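Local atomic coordinates of alpha-galactosidase 1 (Saccharomyces cerevisiae, PDB entry 3LRK), a protein that hydrolyses terminal, non-reducing alpha-D-galactose residues from alpha-D-galactosides such as galactose oligosaccharides, galactomannans and galactolipids. Residues A[240-245]-A[259-264]; A[278-283]-A[305-310]; A[312-317]-A[426-431]. The protein carries 1 engineered substitution. All coordinates share one frame; numbering follows the deposited sequence.

In the fold
All three contacts follow one another along the chain, with no nesting or crossing. Interaction 1 closes a loop of 13 residues between helix 239-246 and the end of strand 258-260, the seventh strand of the barrel. The chain then runs into helix 273-285, which interaction 2 ties to the end of helix 301-307, closing a loop of 21 residues that holds the eighth strand, 290-292. Trp283 NE1 reaches back to Asp262 O, joining these two contacts. Helix 310-316 follows directly and carries interaction 3, where Val312 also touches Phe280 of interaction 2. Interaction 3 closes by far the longest loop, 108 residues, bringing 426-431 from the C-terminal part back against the barrel.

Interaction 1. Residues A[240-245]-A[259-264]; sequences MNILNK and NDLDNL
Beside the active site of the (beta/alpha)8 barrel, Ile242 of helix 239-246 meets Leu261, which follows the end of strand 258-260. The helix belongs to the connection that leads from strand 203-205 to its parallel neighbour 258-260, and the contact packs it against the residue that follows strand 258-260. The CG2 methyl of Ile242 does most of the touching: it sits 3.8 Å from Leu261 CB and 3.7 Å from Leu261 O. With CG1 turned to the side of the backbone N (chi1 -72°), CG2 is the branch that faces the loop, and the two side chains run past each other in opposite directions. Leu243 takes part differently. Its CB leads away from the loop, yet its CD1 comes within 4.2 Å of Leu261 CD1, and Leu261 CD1 lies 4.2 Å from Leu243 CA. Leu261 thus meets two successive helix residues, CB on Ile242 and CD1 at Leu243.

No hydrogen bond crosses here; the polar groups hold the loop itself. Asp260 OD1 accepts from Asp262 N at 2.9 Å, an Asx turn, with the donor 42° above the carboxylate plane. Asp262 OD1 then takes Asn263 N at 2.7 Å, while its OD2 is bound by Val210 N. The side chain of Ile242 stands about 6 Å from those of the substrate-binding Arg205 and of Asp209, the proton donor. A helix packed against the end of the strand it leads into is the middle element of a beta-alpha-beta crossover, the repeating unit of a TIM barrel such as that of GH27 glycosidases.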
loop_
_atom_site.group_PDB
_atom_site.type_symbol
_atom_site.label_atom_id
_atom_site.label_comp_id
_atom_site.label_asym_id
_atom_site.label_seq_id
_atom_site.Cartn_x
_atom_site.Cartn_y
_atom_site.Cartn_z
ATOM N N MET A 240 15.389 18.490 1.020
ATOM C CA MET A 240 15.075 17.757 2.241
ATOM C C MET A 240 14.110 16.602 2.016
ATOM O O MET A 240 14.200 15.582 2.698
ATOM C CB MET A 240 14.501 18.698 3.312
ATOM C CG MET A 240 15.512 19.648 3.957
ATOM S SD MET A 240 16.965 18.850 4.664
ATOM C CE MET A 240 16.257 17.754 5.902
ATOM N N ASN A 241 13.171 16.775 1.085
ATOM C CA ASN A 241 12.246 15.703 0.708
ATOM C C ASN A 241 13.032 14.493 0.210
ATOM O O ASN A 241 12.744 13.366 0.608
ATOM C CB ASN A 241 11.244 16.186 -0.360
ATOM C CG ASN A 241 10.390 15.049 -0.941
ATOM O OD1 ASN A 241 10.851 14.269 -1.782
ATOM N ND2 ASN A 241 9.125 14.989 -0.528
ATOM N N ILE A 242 14.046 14.750 -0.625
ATOM C CA ILE A 242 14.843 13.694 -1.255
ATOM C C ILE A 242 15.825 13.070 -0.262
ATOM O O ILE A 242 15.966 11.848 -0.218
ATOM C CB ILE A 242 15.551 14.209 -2.543
ATOM C CG1 ILE A 242 14.500 14.416 -3.651
ATOM C CG2 ILE A 242 16.640 13.243 -3.011
ATOM C CD1 ILE A 242 14.995 15.188 -4.842
ATOM N N LEU A 243 16.475 13.906 0.552
ATOM C CA LEU A 243 17.353 13.393 1.608
ATOM C C LEU A 243 16.583 12.485 2.576
ATOM O O LEU A 243 17.074 11.431 2.972
ATOM C CB LEU A 243 18.021 14.540 2.384
ATOM C CG LEU A 243 19.000 14.115 3.484
ATOM C CD1 LEU A 243 20.208 13.386 2.901
ATOM C CD2 LEU A 243 19.425 15.339 4.287
ATOM N N ASN A 244 15.391 12.915 2.963
ATOM C CA ASN A 244 14.530 12.126 3.855
ATOM C C ASN A 244 14.125 10.773 3.265
ATOM O O ASN A 244 14.157 9.749 3.953
ATOM C CB ASN A 244 13.298 12.935 4.256
ATOM C CG ASN A 244 13.618 14.014 5.294
ATOM O OD1 ASN A 244 14.726 14.080 5.825
ATOM N ND2 ASN A 244 12.644 14.864 5.576
ATOM N N LYS A 245 13.736 10.778 1.996
ATOM C CA LYS A 245 13.501 9.538 1.251
ATOM C C LYS A 245 14.729 8.610 1.228
ATOM O O LYS A 245 14.595 7.385 1.351
ATOM C CB LYS A 245 13.019 9.858 -0.165
ATOM C CG LYS A 245 11.564 10.284 -0.203
ATOM C CD LYS A 245 11.194 10.870 -1.546
ATOM C CE LYS A 245 9.708 11.156 -1.611
ATOM N NZ LYS A 245 9.438 12.046 -2.778
ATOM N N ASN A 259 22.978 4.766 -4.201
ATOM C CA ASN A 259 21.770 5.580 -4.262
ATOM C C ASN A 259 22.132 6.916 -4.917
ATOM O O ASN A 259 23.198 7.478 -4.650
ATOM C CB ASN A 259 21.211 5.824 -2.863
ATOM C CG ASN A 259 20.723 4.542 -2.187
ATOM O OD1 ASN A 259 20.007 3.745 -2.785
ATOM N ND2 ASN A 259 21.098 4.358 -0.928
ATOM N N ASP A 260 21.241 7.412 -5.769
ATOM C CA ASP A 260 21.469 8.648 -6.536
ATOM C C ASP A 260 20.370 9.641 -6.166
ATOM O O ASP A 260 19.191 9.426 -6.469
ATOM C CB ASP A 260 21.462 8.302 -8.032
ATOM C CG ASP A 260 21.707 9.505 -8.953
ATOM O OD1 ASP A 260 21.823 10.662 -8.495
ATOM O OD2 ASP A 260 21.764 9.267 -10.173
ATOM N N LEU A 261 20.761 10.719 -5.486
ATOM C CA LEU A 261 19.823 11.748 -5.031
ATOM C C LEU A 261 19.604 12.897 -6.055
ATOM O O LEU A 261 19.092 13.968 -5.699
ATOM C CB LEU A 261 20.251 12.314 -3.665
ATOM C CG LEU A 261 20.732 11.508 -2.439
ATOM C CD1 LEU A 261 20.244 12.153 -1.115
ATOM C CD2 LEU A 261 20.515 9.978 -2.457
ATOM N N ASP A 262 19.991 12.646 -7.312
ATOM C CA ASP A 262 19.819 13.554 -8.466
ATOM C C ASP A 262 20.932 14.612 -8.515
ATOM O O ASP A 262 21.686 14.753 -7.562
ATOM C CB ASP A 262 18.409 14.187 -8.505
ATOM C CG ASP A 262 18.003 14.654 -9.884
ATOM O OD1 ASP A 262 18.753 14.449 -10.855
ATOM O OD2 ASP A 262 16.903 15.229 -10.004
ATOM N N ASN A 263 21.052 15.318 -9.638
ATOM C CA ASN A 263 22.117 16.305 -9.816
ATOM C C ASN A 263 22.051 17.418 -8.766
ATOM O O ASN A 263 20.963 17.808 -8.323
ATOM C CB ASN A 263 22.063 16.923 -11.209
ATOM C CG ASN A 263 22.100 15.894 -12.331
ATOM O OD1 ASN A 263 22.221 14.676 -12.111
ATOM N ND2 ASN A 263 22.003 16.384 -13.546
ATOM N N LEU A 264 23.222 17.911 -8.378
ATOM C CA LEU A 264 23.361 19.012 -7.429
ATOM C C LEU A 264 22.787 20.309 -7.981
ATOM O O LEU A 264 22.995 20.646 -9.151
ATOM C CB LEU A 264 24.846 19.207 -7.064
ATOM C CG LEU A 264 25.448 18.046 -6.264
ATOM C CD1 LEU A 264 26.980 17.941 -6.402
ATOM C CD2 LEU A 264 25.006 18.113 -4.790
#

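Interaction 2. Residues A[278-283]-A[305-310]; sequences AHFSMW and SIYSQA
Phe280 projects from helix 273-285 into the last turn of helix 301-307, joining two helices that flank strand 290-292, the eighth strand of the TIM barrel. The tight part lies at Ile306. Its CG2 methyl presses on the root of the phenylalanine, 3.5 Å from Phe280 CB and 3.6 Å from Phe280 CG. Farther along, Ile306 O lies over one face of the ring, 3.2 Å from Phe280 CE2. That carbonyl is not left without a donor, because Gln309 N binds it at 3.1 Å where the helix ends. Phe280 reaches this far because its CG stands anti to the backbone N (chi1 -172°), swinging the ring outward from its own helix.

Contact thins toward Tyr307 and Gln309. The CB of Tyr307 leads away, and its ring plane stands nearly perpendicular to that of Phe280, with Tyr307 CD2 4.0 Å from Phe280 CE1. The phenol end runs off to one side, where its OH hydrogen-bonds to Val266 O. Gln309 starts toward the helix but its amide turns off to meet Leu396 O and Ala398 O. A glycerol, probably from the crystallisation liquor, binds Ser308 O and Ala310 N on this looser side, although the residues themselves are buried. What Gln309 offers the ring is its backbone: Gln309 O sits at the ring edge, near its plane, 4.4 Å from Phe280 CE2.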
loop_
_atom_site.group_PDB
_atom_site.type_symbol
_atom_site.label_atom_id
_atom_site.label_comp_id
_atom_site.label_asym_id
_atom_site.label_seq_id
_atom_site.Cartn_x
_atom_site.Cartn_y
_atom_site.Cartn_z
ATOM N N ALA A 278 24.742 22.710 2.924
ATOM C CA ALA A 278 23.959 21.600 3.477
ATOM C C ALA A 278 23.696 20.542 2.406
ATOM O O ALA A 278 23.905 19.354 2.634
ATOM C CB ALA A 278 22.648 22.116 4.049
ATOM N N HIS A 279 23.267 21.006 1.231
ATOM C CA HIS A 279 22.922 20.158 0.090
ATOM C C HIS A 279 24.145 19.374 -0.429
ATOM O O HIS A 279 24.089 18.146 -0.560
ATOM C CB HIS A 279 22.258 21.046 -0.977
ATOM C CG HIS A 279 22.011 20.386 -2.300
ATOM N ND1 HIS A 279 21.541 19.095 -2.430
ATOM C CD2 HIS A 279 22.107 20.880 -3.561
ATOM C CE1 HIS A 279 21.403 18.808 -3.713
ATOM N NE2 HIS A 279 21.732 19.877 -4.420
ATOM N N PHE A 280 25.253 20.075 -0.679
ATOM C CA PHE A 280 26.483 19.437 -1.153
ATOM C C PHE A 280 27.055 18.456 -0.122
ATOM O O PHE A 280 27.429 17.334 -0.473
ATOM C CB PHE A 280 27.520 20.500 -1.557
ATOM C CG PHE A 280 28.749 19.945 -2.224
ATOM C CD1 PHE A 280 28.711 19.498 -3.555
ATOM C CD2 PHE A 280 29.966 19.901 -1.534
ATOM C CE1 PHE A 280 29.858 19.000 -4.175
ATOM C CE2 PHE A 280 31.121 19.409 -2.140
ATOM C CZ PHE A 280 31.080 18.952 -3.458
ATOM N N SER A 281 27.084 18.875 1.145
ATOM C CA SER A 281 27.609 18.054 2.243
ATOM C C SER A 281 26.791 16.786 2.469
ATOM O O SER A 281 27.359 15.719 2.713
ATOM C CB SER A 281 27.665 18.846 3.551
ATOM O OG SER A 281 28.500 19.986 3.430
ATOM N N MET A 282 25.463 16.903 2.401
ATOM C CA MET A 282 24.603 15.734 2.637
ATOM C C MET A 282 24.641 14.718 1.480
ATOM O O MET A 282 24.714 13.512 1.723
ATOM C CB MET A 282 23.177 16.141 3.030
ATOM C CG MET A 282 23.071 16.771 4.448
ATOM S SD MET A 282 23.954 15.876 5.754
ATOM C CE MET A 282 23.071 14.312 5.670
ATOM N N TRP A 283 24.633 15.209 0.240
ATOM C CA TRP A 283 24.851 14.360 -0.950
ATOM C C TRP A 283 26.210 13.646 -0.875
ATOM O O TRP A 283 26.309 12.448 -1.167
ATOM C CB TRP A 283 24.748 15.178 -2.248
ATOM C CG TRP A 283 23.362 15.269 -2.925
ATOM C CD1 TRP A 283 23.091 15.035 -4.249
ATOM C CD2 TRP A 283 22.102 15.623 -2.318
ATOM N NE1 TRP A 283 21.744 15.227 -4.508
ATOM C CE2 TRP A 283 21.117 15.587 -3.340
ATOM C CE3 TRP A 283 21.706 15.970 -1.013
ATOM C CZ2 TRP A 283 19.766 15.881 -3.095
ATOM C CZ3 TRP A 283 20.354 16.259 -0.769
ATOM C CH2 TRP A 283 19.402 16.204 -1.808
ATOM N N SER A 305 33.161 27.507 -5.052
ATOM C CA SER A 305 33.986 27.034 -3.932
ATOM C C SER A 305 33.310 25.914 -3.127
ATOM O O SER A 305 33.976 25.175 -2.400
ATOM C CB SER A 305 34.407 28.178 -3.015
ATOM O OG SER A 305 33.292 28.757 -2.390
ATOM N N ILE A 306 31.988 25.803 -3.255
ATOM C CA ILE A 306 31.281 24.648 -2.692
ATOM C C ILE A 306 31.663 23.378 -3.481
ATOM O O ILE A 306 32.136 22.392 -2.893
ATOM C CB ILE A 306 29.749 24.899 -2.598
ATOM C CG1 ILE A 306 29.474 25.885 -1.452
ATOM C CG2 ILE A 306 28.975 23.579 -2.365
ATOM C CD1 ILE A 306 28.134 26.557 -1.502
ATOM N N TYR A 307 31.513 23.428 -4.808
ATOM C CA TYR A 307 31.889 22.300 -5.678
ATOM C C TYR A 307 33.360 21.908 -5.553
ATOM O O TYR A 307 33.731 20.780 -5.860
ATOM C CB TYR A 307 31.630 22.638 -7.143
ATOM C CG TYR A 307 30.192 22.517 -7.589
ATOM C CD1 TYR A 307 29.531 23.608 -8.150
ATOM C CD2 TYR A 307 29.498 21.301 -7.471
ATOM C CE1 TYR A 307 28.201 23.505 -8.583
ATOM C CE2 TYR A 307 28.168 21.188 -7.896
ATOM C CZ TYR A 307 27.531 22.290 -8.447
ATOM O OH TYR A 307 26.227 22.172 -8.859
ATOM N N SER A 308 34.193 22.855 -5.125
ATOM C CA SER A 308 35.634 22.643 -5.085
ATOM C C SER A 308 36.161 22.292 -3.691
ATOM O O SER A 308 37.373 22.201 -3.497
ATOM C CB SER A 308 36.368 23.867 -5.655
ATOM O OG SER A 308 36.418 24.904 -4.693
ATOM N N GLN A 309 35.263 22.067 -2.731
ATOM C CA GLN A 309 35.687 21.710 -1.369
ATOM C C GLN A 309 36.211 20.270 -1.296
ATOM O O GLN A 309 35.440 19.310 -1.123
ATOM C CB GLN A 309 34.575 21.975 -0.340
ATOM C CG GLN A 309 35.018 21.850 1.146
ATOM C CD GLN A 309 35.880 23.025 1.631
ATOM O OE1 GLN A 309 36.272 23.888 0.848
ATOM N NE2 GLN A 309 36.173 23.052 2.926
ATOM N N ALA A 310 37.534 20.143 -1.409
ATOM C CA ALA A 310 38.228 18.856 -1.420
ATOM C C ALA A 310 37.905 17.978 -0.217
ATOM O O ALA A 310 37.772 16.769 -0.354
ATOM C CB ALA A 310 39.733 19.070 -1.533
#

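Interaction 3. Residues A[312-317]-A[426-431]; sequences VIAINQ and QSYKDG
Gln317 NE2, whose side chain packs beside Tyr428, is gripped by two oxygens: Asn316 OD1 at 2.9 Å and the backbone O of Pro30. Its OE1 meets Thr29 OG1, so both ends of the amide are tied to the barrel just ahead of strand 32-35. The contact joins helix 310-316, on the outside of the TIM barrel, to helix 428-433, which lies in the chain between two strands, 391-395 and 442-447, of the C-terminal antiparallel sheet.

Tyr428 carries nearly all of it. Ile313 offers its CG2 methyl to the phenol end, 3.5 Å from Tyr428 CZ, the two side chains meeting obliquely. Nearer the root of the ring, Ala314 CB approaches Tyr428 CD2 at 3.9 Å and Gln317 CB approaches Tyr428 CD1 at the same distance, so the ring is touched at both carbons next to CG, CD1 and CD2, by residues one helical turn apart. Over one ring face, toward the rim, lies the backbone N of Ala314. The Gln317 side chain bends at chi2 (-67°), and its amide plane stands 62° from the ring plane. Burying the phenol costs it no partner: the OH hydrogen-bonds to Met64 O, a second tie to the barrel side.

The tyrosine sits in the first turn of its helix, directly after the N-cap Ser427. That cap closes the first turn, from which the ring extends: Ser427 OG accepts from Asp430 N at 3.2 Å, with an N-H...O angle of 167°.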
loop_
_atom_site.group_PDB
_atom_site.type_symbol
_atom_site.label_atom_id
_atom_site.label_comp_id
_atom_site.label_asym_id
_atom_site.label_seq_id
_atom_site.Cartn_x
_atom_site.Cartn_y
_atom_site.Cartn_z
ATOM N N VAL A 312 35.157 17.805 1.542
ATOM C CA VAL A 312 33.820 17.222 1.458
ATOM C C VAL A 312 33.762 16.121 0.386
ATOM O O VAL A 312 33.144 15.069 0.602
ATOM C CB VAL A 312 32.751 18.321 1.257
ATOM C CG1 VAL A 312 31.372 17.723 0.994
ATOM C CG2 VAL A 312 32.700 19.245 2.478
ATOM N N ILE A 313 34.415 16.354 -0.751
ATOM C CA ILE A 313 34.558 15.341 -1.810
ATOM C C ILE A 313 35.277 14.079 -1.304
ATOM O O ILE A 313 34.911 12.951 -1.668
ATOM C CB ILE A 313 35.282 15.914 -3.057
ATOM C CG1 ILE A 313 34.497 17.094 -3.646
ATOM C CG2 ILE A 313 35.505 14.821 -4.128
ATOM C CD1 ILE A 313 35.263 17.885 -4.731
ATOM N N ALA A 314 36.274 14.271 -0.438
ATOM C CA ALA A 314 37.010 13.152 0.136
ATOM C C ALA A 314 36.098 12.222 0.963
ATOM O O ALA A 314 36.319 11.013 0.989
ATOM C CB ALA A 314 38.180 13.654 0.978
ATOM N N ILE A 315 35.087 12.793 1.621
ATOM C CA ILE A 315 34.041 12.019 2.309
ATOM C C ILE A 315 33.286 11.146 1.309
ATOM O O ILE A 315 33.125 9.946 1.529
ATOM C CB ILE A 315 33.025 12.926 3.070
ATOM C CG1 ILE A 315 33.718 13.747 4.173
ATOM C CG2 ILE A 315 31.847 12.097 3.649
ATOM C CD1 ILE A 315 34.500 12.910 5.209
ATOM N N ASN A 316 32.833 11.771 0.221
ATOM C CA ASN A 316 32.062 11.108 -0.826
ATOM C C ASN A 316 32.865 10.022 -1.516
ATOM O O ASN A 316 32.323 9.002 -1.924
ATOM C CB ASN A 316 31.588 12.127 -1.868
ATOM C CG ASN A 316 30.702 11.500 -2.939
ATOM O OD1 ASN A 316 31.146 11.264 -4.058
ATOM N ND2 ASN A 316 29.453 11.204 -2.585
ATOM N N GLN A 317 34.172 10.248 -1.610
ATOM C CA GLN A 317 35.078 9.372 -2.334
ATOM C C GLN A 317 35.896 8.493 -1.394
ATOM O O GLN A 317 36.929 7.952 -1.789
ATOM C CB GLN A 317 35.997 10.201 -3.240
ATOM C CG GLN A 317 35.256 10.961 -4.353
ATOM C CD GLN A 317 34.638 10.036 -5.388
ATOM O OE1 GLN A 317 35.340 9.255 -6.034
ATOM N NE2 GLN A 317 33.318 10.126 -5.561
ATOM N N GLN A 426 47.220 13.088 -7.058
ATOM C CA GLN A 426 47.254 12.330 -5.810
ATOM C C GLN A 426 45.827 12.022 -5.365
ATOM O O GLN A 426 45.088 12.925 -4.943
ATOM C CB GLN A 426 47.982 13.132 -4.734
ATOM C CG GLN A 426 48.204 12.403 -3.421
ATOM C CD GLN A 426 48.654 13.348 -2.328
ATOM O OE1 GLN A 426 47.865 14.148 -1.815
ATOM N NE2 GLN A 426 49.932 13.272 -1.971
ATOM N N SER A 427 45.455 10.746 -5.457
ATOM C CA SER A 427 44.108 10.279 -5.113
ATOM C C SER A 427 43.678 10.706 -3.708
ATOM O O SER A 427 44.515 11.016 -2.847
ATOM C CB SER A 427 44.031 8.755 -5.232
ATOM O OG SER A 427 44.791 8.134 -4.208
ATOM N N TYR A 428 42.370 10.729 -3.481
ATOM C CA TYR A 428 41.841 11.052 -2.161
ATOM C C TYR A 428 42.371 10.103 -1.083
ATOM O O TYR A 428 42.739 10.550 0.004
ATOM C CB TYR A 428 40.309 11.133 -2.187
ATOM C CG TYR A 428 39.824 12.350 -2.946
ATOM C CD1 TYR A 428 39.185 12.222 -4.183
ATOM C CD2 TYR A 428 40.042 13.635 -2.441
ATOM C CE1 TYR A 428 38.761 13.352 -4.897
ATOM C CE2 TYR A 428 39.621 14.768 -3.132
ATOM C CZ TYR A 428 38.980 14.623 -4.360
ATOM O OH TYR A 428 38.566 15.754 -5.035
ATOM N N LYS A 429 42.442 8.810 -1.402
ATOM C CA LYS A 429 42.978 7.795 -0.484
ATOM C C LYS A 429 44.392 8.152 -0.030
ATOM O O LYS A 429 44.665 8.253 1.175
ATOM C CB LYS A 429 42.980 6.407 -1.139
ATOM C CG LYS A 429 42.965 5.243 -0.142
ATOM C CD LYS A 429 43.535 3.949 -0.746
ATOM C CE LYS A 429 44.871 3.570 -0.083
ATOM N NZ LYS A 429 45.692 2.583 -0.861
ATOM N N ASP A 430 45.276 8.359 -1.004
ATOM C CA ASP A 430 46.676 8.687 -0.735
ATOM C C ASP A 430 46.828 9.988 0.055
ATOM O O ASP A 430 47.593 10.037 1.020
ATOM C CB ASP A 430 47.471 8.736 -2.044
ATOM C CG ASP A 430 47.658 7.357 -2.669
ATOM O OD1 ASP A 430 47.188 6.347 -2.091
ATOM O OD2 ASP A 430 48.283 7.279 -3.747
ATOM N N GLY A 431 46.085 11.023 -0.347
ATOM C CA GLY A 431 46.069 12.304 0.359
ATOM C C GLY A 431 45.736 12.182 1.839
ATOM O O GLY A 431 46.411 12.782 2.682
#